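PDB 3PG1: mitogen-activated protein kinase, putative (Map kinase-like protein) from Leishmania major, which probably acts as an ATP-dependent serine/threonine protein kinase of the MAP kinase family. Local coordinates for residues A[50-55]-A[109-114]; A[95-100]-A[355-360]; A[237-242]-A[268-273]. All blocks are in the same frame, centred on the assembly; numbering follows the deposited sequence.

Contact 1: A[50-55]-A[109-114]; sequences AIKRVF and LYLVTE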
# COMPACT_ATOMS: atom_id res chain seq x y z
N ALA A 50 7.47 15.67 -1.84
CA ALA A 50 7.23 15.46 -0.43
C ALA A 50 8.62 15.15 0.14
O ALA A 50 9.31 14.24 -0.34
CB ALA A 50 6.28 14.28 -0.21
N ILE A 51 9.07 15.96 1.10
CA ILE A 51 10.40 15.75 1.69
C ILE A 51 10.28 15.30 3.14
O ILE A 51 9.90 16.09 4.03
CB ILE A 51 11.36 16.95 1.49
CG1 ILE A 51 11.49 17.33 -0.02
CG2 ILE A 51 12.73 16.63 2.11
CD1 ILE A 51 11.81 18.82 -0.29
N LYS A 52 10.61 14.02 3.37
CA LYS A 52 10.60 13.39 4.69
C LYS A 52 11.98 13.48 5.31
O LYS A 52 12.99 13.16 4.67
CB LYS A 52 10.13 11.92 4.60
CG LYS A 52 9.85 11.28 5.96
CD LYS A 52 9.39 9.84 5.79
CE LYS A 52 9.47 9.04 7.06
NZ LYS A 52 9.10 7.61 6.84
N ARG A 53 12.03 13.93 6.57
CA ARG A 53 13.24 14.11 7.37
C ARG A 53 13.17 13.15 8.56
O ARG A 53 12.30 13.30 9.42
CB ARG A 53 13.35 15.58 7.83
CG ARG A 53 14.60 15.95 8.60
CD ARG A 53 14.37 17.28 9.28
NE ARG A 53 15.48 17.72 10.13
CZ ARG A 53 15.50 17.64 11.46
NH1 ARG A 53 14.47 17.11 12.11
NH2 ARG A 53 16.54 18.10 12.14
N VAL A 54 14.07 12.15 8.59
CA VAL A 54 14.17 11.13 9.64
C VAL A 54 15.36 11.52 10.53
O VAL A 54 16.51 11.51 10.06
CB VAL A 54 14.34 9.71 9.03
CG1 VAL A 54 14.52 8.65 10.12
CG2 VAL A 54 13.17 9.34 8.10
N PHE A 55 15.08 11.88 11.79
CA PHE A 55 16.11 12.27 12.75
C PHE A 55 15.93 11.61 14.13
O PHE A 55 16.56 10.57 14.40
CB PHE A 55 16.25 13.81 12.82
CG PHE A 55 17.22 14.38 13.85
CD1 PHE A 55 18.50 13.85 13.98
CD2 PHE A 55 16.86 15.47 14.63
CE1 PHE A 55 19.40 14.39 14.92
CE2 PHE A 55 17.76 16.01 15.55
CZ PHE A 55 19.02 15.47 15.69
N LEU A 109 18.34 11.34 7.85
CA LEU A 109 17.98 10.71 6.58
C LEU A 109 16.86 11.50 5.94
O LEU A 109 15.88 11.89 6.60
CB LEU A 109 17.64 9.21 6.76
CG LEU A 109 16.83 8.49 5.66
CD1 LEU A 109 17.61 8.35 4.35
CD2 LEU A 109 16.42 7.12 6.11
N TYR A 110 17.03 11.78 4.64
CA TYR A 110 16.07 12.56 3.87
C TYR A 110 15.55 11.72 2.74
O TYR A 110 16.31 11.06 2.02
CB TYR A 110 16.69 13.86 3.35
CG TYR A 110 17.36 14.69 4.42
CD1 TYR A 110 16.68 15.73 5.05
CD2 TYR A 110 18.66 14.43 4.83
CE1 TYR A 110 17.28 16.49 6.05
CE2 TYR A 110 19.27 15.16 5.85
CZ TYR A 110 18.58 16.20 6.45
OH TYR A 110 19.17 16.92 7.46
N LEU A 111 14.23 11.74 2.61
CA LEU A 111 13.50 10.97 1.63
C LEU A 111 12.62 11.84 0.80
O LEU A 111 11.78 12.57 1.32
CB LEU A 111 12.69 9.89 2.34
CG LEU A 111 13.53 8.89 3.11
CD1 LEU A 111 12.69 8.13 4.12
CD2 LEU A 111 14.30 7.99 2.14
N VAL A 112 12.84 11.78 -0.49
CA VAL A 112 12.10 12.59 -1.44
C VAL A 112 11.26 11.71 -2.37
O VAL A 112 11.78 10.76 -3.00
CB VAL A 112 13.03 13.55 -2.22
CG1 VAL A 112 12.22 14.61 -2.96
CG2 VAL A 112 14.06 14.20 -1.31
N THR A 113 9.95 12.01 -2.43
CA THR A 113 9.00 11.32 -3.32
C THR A 113 8.18 12.40 -4.01
O THR A 113 8.10 13.51 -3.49
CB THR A 113 8.15 10.28 -2.55
OG1 THR A 113 7.48 10.90 -1.45
CG2 THR A 113 8.98 9.08 -2.06
N GLU A 114 7.61 12.10 -5.18
CA GLU A 114 6.78 13.05 -5.91
C GLU A 114 5.51 13.28 -5.09
O GLU A 114 4.91 12.31 -4.63
CB GLU A 114 6.43 12.49 -7.32
CG GLU A 114 5.83 13.55 -8.25
CD GLU A 114 5.15 13.05 -9.51
OE1 GLU A 114 4.20 13.72 -9.97
OE2 GLU A 114 5.56 11.99 -10.05
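The first torsions of Arg53 and Tyr110 differ, yet they set the two side chains alongside each other, pointing the same way. Arg53 places CG opposite its own N (chi1 -176°) and runs extended to NE. Tyr110 turns its ring to the side of its own N, with CG opposite the carbonyl carbon (chi1 -52°). Arg53 CG then meets Tyr110 CE1 at 3.7 Å, obliquely to the ring. Their polar ends converge on Glu16 of helix 7-19: Arg53 NE by a salt bridge, Tyr110 OH by a hydrogen bond. Beside this pair, Ile51 CG1 touches Val112 CG1 at 4.1 Å, and Leu13 covers this face. The opposite face carries Val54, whose CG2 approaches Leu111 CD1 at 4.2 Å, and Lys52, whose CB lies 4.0 Å from Leu111 CB. The backbones form an antiparallel ladder. Ala50, Lys52 and Val54 each exchange two hydrogen bonds with Thr113, Leu111 and Leu109 in turn. The shortest is Val54 N to Leu109 O at 2.7 Å. The longest, Thr113 N to Ala50 O, is 3.1 Å. Ala50-Ile51-Lys52 fits the end of the VAIK motif of protein kinases, and Thr113 matches the gatekeeper position of MAP kinases. The six bonds fix the register and set Lys52 beside Leu111. Extended beyond CG, Lys52 carries NZ into a long, weak ion pair with Glu79 of helix 70-85, consistent with the lysine-glutamate pair of protein kinases.

Contact 2: A[95-100]-A[355-360]; sequences RDIFVH and AEVERF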
# COMPACT_ATOMS: atom_id res chain seq x y z
N ARG A 95 12.47 9.52 -5.41
CA ARG A 95 12.88 10.60 -6.34
C ARG A 95 14.30 10.96 -5.97
O ARG A 95 15.09 11.40 -6.82
CB ARG A 95 12.02 11.87 -6.16
CG ARG A 95 10.64 11.81 -6.78
CD ARG A 95 10.65 11.98 -8.28
NE ARG A 95 10.81 13.37 -8.69
CZ ARG A 95 10.40 13.85 -9.86
NH1 ARG A 95 9.79 13.06 -10.73
NH2 ARG A 95 10.59 15.13 -10.16
N ASP A 96 14.60 10.83 -4.68
CA ASP A 96 15.90 11.15 -4.10
C ASP A 96 16.03 10.58 -2.69
O ASP A 96 15.04 10.38 -2.00
CB ASP A 96 16.10 12.68 -4.07
CG ASP A 96 17.53 13.16 -4.02
OD1 ASP A 96 18.44 12.31 -3.99
OD2 ASP A 96 17.73 14.39 -4.01
N ILE A 97 17.28 10.36 -2.28
CA ILE A 97 17.67 9.86 -0.97
C ILE A 97 19.10 10.35 -0.66
O ILE A 97 19.98 10.31 -1.52
CB ILE A 97 17.51 8.32 -0.83
CG1 ILE A 97 17.84 7.86 0.62
CG2 ILE A 97 18.31 7.54 -1.92
CD1 ILE A 97 17.53 6.47 0.98
N PHE A 98 19.29 10.86 0.56
CA PHE A 98 20.57 11.38 1.04
C PHE A 98 20.66 11.25 2.56
O PHE A 98 19.65 11.41 3.26
CB PHE A 98 20.90 12.81 0.52
CG PHE A 98 19.76 13.81 0.45
CD1 PHE A 98 18.86 13.78 -0.60
CD2 PHE A 98 19.65 14.82 1.40
CE1 PHE A 98 17.81 14.71 -0.67
CE2 PHE A 98 18.61 15.76 1.31
CZ PHE A 98 17.69 15.69 0.29
N VAL A 99 21.85 10.87 3.05
CA VAL A 99 22.12 10.62 4.47
C VAL A 99 23.21 11.52 5.03
O VAL A 99 24.28 11.64 4.43
CB VAL A 99 22.42 9.13 4.77
CG1 VAL A 99 21.14 8.31 4.84
CG2 VAL A 99 23.40 8.53 3.76
N HIS A 100 22.92 12.15 6.17
CA HIS A 100 23.89 13.00 6.85
C HIS A 100 24.30 12.29 8.13
O HIS A 100 23.53 12.25 9.09
CB HIS A 100 23.32 14.41 7.14
CG HIS A 100 24.25 15.29 7.93
ND1 HIS A 100 23.88 15.83 9.16
CD2 HIS A 100 25.53 15.67 7.66
CE1 HIS A 100 24.92 16.53 9.58
NE2 HIS A 100 25.94 16.46 8.72
N ALA A 355 25.33 2.36 0.48
CA ALA A 355 25.22 1.48 -0.69
C ALA A 355 23.88 1.71 -1.41
O ALA A 355 23.84 1.64 -2.64
CB ALA A 355 25.34 0.03 -0.26
N GLU A 356 22.80 1.99 -0.65
CA GLU A 356 21.47 2.26 -1.21
C GLU A 356 21.43 3.63 -1.88
O GLU A 356 20.75 3.77 -2.89
CB GLU A 356 20.36 2.12 -0.15
CG GLU A 356 20.00 0.68 0.20
CD GLU A 356 19.37 -0.16 -0.90
OE1 GLU A 356 18.57 0.39 -1.68
OE2 GLU A 356 19.68 -1.37 -0.97
N VAL A 357 22.18 4.62 -1.33
CA VAL A 357 22.29 5.97 -1.90
C VAL A 357 23.20 5.92 -3.16
O VAL A 357 22.93 6.65 -4.13
CB VAL A 357 22.74 7.03 -0.83
CG1 VAL A 357 23.08 8.39 -1.46
CG2 VAL A 357 21.66 7.21 0.24
N GLU A 358 24.21 5.02 -3.17
CA GLU A 358 25.15 4.83 -4.28
C GLU A 358 24.46 4.23 -5.52
O GLU A 358 24.51 4.84 -6.58
CB GLU A 358 26.36 3.98 -3.85
N ARG A 359 23.79 3.06 -5.36
CA ARG A 359 23.05 2.35 -6.41
C ARG A 359 21.93 3.24 -6.98
O ARG A 359 21.56 3.10 -8.15
CB ARG A 359 22.45 1.04 -5.87
N PHE A 360 21.42 4.16 -6.13
CA PHE A 360 20.39 5.14 -6.48
C PHE A 360 20.94 6.17 -7.50
O PHE A 360 20.32 6.38 -8.54
CB PHE A 360 19.83 5.84 -5.22
CG PHE A 360 18.82 6.91 -5.56
CD1 PHE A 360 19.22 8.23 -5.75
CD2 PHE A 360 17.49 6.58 -5.79
CE1 PHE A 360 18.30 9.20 -6.16
CE2 PHE A 360 16.58 7.55 -6.19
CZ PHE A 360 16.99 8.84 -6.39
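The Phe360 ring has Ile97 over one face and the backbone of Arg95 at its edge. Ile97 CG2 makes the CH-pi contact, 4.1 Å from the Phe360 ring centroid and 25° off the normal. It sits toward the rim, 3.7 Å from Phe360 CG. At the edge, in the ring plane, Arg95 O lies 3.2 Å from Phe360 CZ. Asp96 CA approaches the same ring obliquely. The Asp96 carboxylate is turned only 16° from the ring plane, and its OD1 is 3.8 Å from Phe360 CE1. The other carboxylate oxygen, OD2, is hydrogen-bonded to Tyr24 OH. Phe360 reaches the strand because its CG stands opposite the backbone N (chi1 177°). One helical turn earlier, Val357 brings both methyls to the strand. Its CG1 rests 3.6 Å from Ile97 O, and its CG2 meets Ile97 CG1 at 3.9 Å and Val99 CG2 at 4.1 Å. No hydrogen bond joins the two segments; methyls and the Phe360 ring rest on the strand's side chains and backbone oxygens. Glu356 ties the helix to helix 70-85 through a salt bridge to Arg81 and a hydrogen bond to Asn84. Arg95 and Asp96 both face Val112 of strand 108-114 as a classic beta bulge. A C-terminal helix packed on the N-lobe in this way is characteristic of MAP kinases, whose C-terminal extension returns to the small lobe.

Contact 3: A[237-242]-A[268-273]; sequences STFYNQ and DYLRNS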
# COMPACT_ATOMS: atom_id res chain seq x y z
N SER A 237 -17.63 -3.34 12.10
CA SER A 237 -16.99 -2.69 13.26
C SER A 237 -16.39 -3.70 14.23
O SER A 237 -15.82 -3.29 15.25
CB SER A 237 -18.00 -1.82 13.98
OG SER A 237 -19.03 -2.61 14.55
N THR A 238 -16.59 -5.00 13.98
CA THR A 238 -16.10 -6.04 14.90
C THR A 238 -15.67 -7.22 14.09
O THR A 238 -16.05 -7.34 12.91
CB THR A 238 -17.16 -6.54 15.96
OG1 THR A 238 -18.18 -7.31 15.30
CG2 THR A 238 -17.81 -5.41 16.79
N PHE A 239 -14.95 -8.14 14.71
CA PHE A 239 -14.54 -9.39 14.08
C PHE A 239 -15.79 -10.14 13.53
O PHE A 239 -15.79 -10.56 12.38
CB PHE A 239 -13.80 -10.25 15.14
CG PHE A 239 -13.53 -11.68 14.72
CD1 PHE A 239 -12.35 -12.02 14.06
CD2 PHE A 239 -14.40 -12.71 15.08
CE1 PHE A 239 -12.11 -13.34 13.67
CE2 PHE A 239 -14.16 -14.02 14.69
CZ PHE A 239 -13.00 -14.33 14.00
N TYR A 240 -16.85 -10.31 14.35
CA TYR A 240 -18.02 -11.07 13.89
C TYR A 240 -18.86 -10.37 12.85
O TYR A 240 -19.32 -11.01 11.90
CB TYR A 240 -18.92 -11.50 15.06
CG TYR A 240 -18.25 -12.41 16.07
CD1 TYR A 240 -17.98 -13.74 15.77
CD2 TYR A 240 -17.93 -11.95 17.35
CE1 TYR A 240 -17.40 -14.59 16.71
CE2 TYR A 240 -17.34 -12.79 18.29
CZ TYR A 240 -17.08 -14.11 17.96
OH TYR A 240 -16.56 -14.96 18.90
N ASN A 241 -19.10 -9.07 13.04
CA ASN A 241 -19.97 -8.35 12.14
C ASN A 241 -19.33 -8.04 10.81
O ASN A 241 -20.04 -7.89 9.82
CB ASN A 241 -20.75 -7.22 12.82
CG ASN A 241 -19.99 -5.91 13.01
OD1 ASN A 241 -19.22 -5.51 12.17
ND2 ASN A 241 -20.23 -5.21 14.12
N GLN A 242 -17.98 -8.01 10.76
CA GLN A 242 -17.21 -7.84 9.52
C GLN A 242 -17.34 -9.15 8.73
O GLN A 242 -17.66 -9.15 7.54
CB GLN A 242 -15.71 -7.56 9.83
CG GLN A 242 -14.84 -7.35 8.53
CD GLN A 242 -15.15 -6.04 7.81
OE1 GLN A 242 -15.58 -5.07 8.41
NE2 GLN A 242 -14.90 -5.96 6.52
N ASP A 268 -11.69 -20.73 17.47
CA ASP A 268 -12.46 -20.79 18.72
C ASP A 268 -13.50 -19.66 18.78
O ASP A 268 -14.57 -19.88 19.33
CB ASP A 268 -11.52 -20.75 19.93
CG ASP A 268 -10.79 -22.06 20.19
OD1 ASP A 268 -11.33 -23.14 19.81
OD2 ASP A 268 -9.71 -22.02 20.82
N TYR A 269 -13.21 -18.48 18.23
CA TYR A 269 -14.19 -17.40 18.21
C TYR A 269 -15.43 -17.80 17.39
O TYR A 269 -16.54 -17.43 17.72
CB TYR A 269 -13.62 -16.12 17.53
CG TYR A 269 -12.47 -15.41 18.22
CD1 TYR A 269 -12.29 -15.51 19.60
CD2 TYR A 269 -11.60 -14.60 17.50
CE1 TYR A 269 -11.24 -14.85 20.23
CE2 TYR A 269 -10.55 -13.92 18.12
CZ TYR A 269 -10.39 -14.04 19.49
OH TYR A 269 -9.35 -13.38 20.11
N LEU A 270 -15.18 -18.52 16.29
CA LEU A 270 -16.20 -18.93 15.32
C LEU A 270 -16.78 -20.32 15.59
O LEU A 270 -17.62 -20.80 14.83
CB LEU A 270 -15.59 -18.88 13.90
CG LEU A 270 -15.12 -17.51 13.41
CD1 LEU A 270 -14.09 -17.66 12.31
CD2 LEU A 270 -16.29 -16.64 12.97
N ARG A 271 -16.34 -20.96 16.70
CA ARG A 271 -16.71 -22.31 17.15
C ARG A 271 -18.21 -22.61 17.16
O ARG A 271 -18.63 -23.66 16.65
CB ARG A 271 -16.05 -22.62 18.50
CG ARG A 271 -15.96 -24.10 18.87
CD ARG A 271 -15.23 -24.30 20.19
NE ARG A 271 -16.05 -23.98 21.36
CZ ARG A 271 -16.03 -22.81 22.00
NH1 ARG A 271 -15.23 -21.83 21.60
NH2 ARG A 271 -16.83 -22.61 23.05
N ASN A 272 -19.02 -21.71 17.74
CA ASN A 272 -20.47 -21.89 17.83
C ASN A 272 -21.21 -21.03 16.81
O ASN A 272 -22.42 -20.86 16.92
CB ASN A 272 -20.98 -21.65 19.27
CG ASN A 272 -20.26 -22.41 20.36
OD1 ASN A 272 -19.62 -21.82 21.24
ND2 ASN A 272 -20.37 -23.74 20.36
N SER A 273 -20.49 -20.52 15.80
CA SER A 273 -21.12 -19.70 14.76
C SER A 273 -21.94 -20.57 13.82
O SER A 273 -21.39 -21.44 13.13
CB SER A 273 -20.11 -18.86 13.99
OG SER A 273 -19.68 -17.73 14.73
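The first turn of helix 239-250 faces the end of helix 264-269 and the type I turn Leu270 to Ser273, with the CA atoms of Tyr240 and Leu270 8.2 Å apart. Tyr269 sends the edge of its ring toward the face of Phe239 in a T-shaped pair. The centroids are 5.1 Å apart and the planes stand at 74°. Phe239 CE2 also reaches Tyr269 CB at 3.6 Å. Leu270 has two conformers, and the approach of its CD2 to the same CE2 is therefore doubtful. Helix 239-250 matches helix G of the kinase C-lobe. Helix 264-269 falls in what is probably the MAP kinase insert, so the contact joins the insert to the start of that helix. Tyr240 supplies the polar link: its OH donates to Tyr269 O over 2.7 Å. The hydroxyl is tilted 30° from the carbonyl plane, while Tyr269 O itself lies at the edge of the Tyr240 ring. The helix start is fixed by a capping box of Thr238 and Asn241. Thr238 OG1 accepts from Asn241 N at 3.0 Å, and Asn241 OD1 accepts from Thr238 N and, at 2.7 Å, from Ser237 N.

How the contacts relate
From the N terminus, 50-55 opens contact 1, which closes at 109-114 around a loop holding helix 70-85 and strand 96-100. Contact 2 starts inside that loop, at 95-100, and closes only at 355-360, so the two cross. They also touch: strands 108-114 and 96-100 are neighbours in one antiparallel sheet, and the centres of the two contacts are about 11 Å apart. Together they tie the N-lobe sheet to the C-terminal helix. Contact 3 closes a short, largely helical loop in the C-lobe. It follows contact 1 in series and falls within the long span of contact 2, yet its centre lies about 47 Å from that contact's.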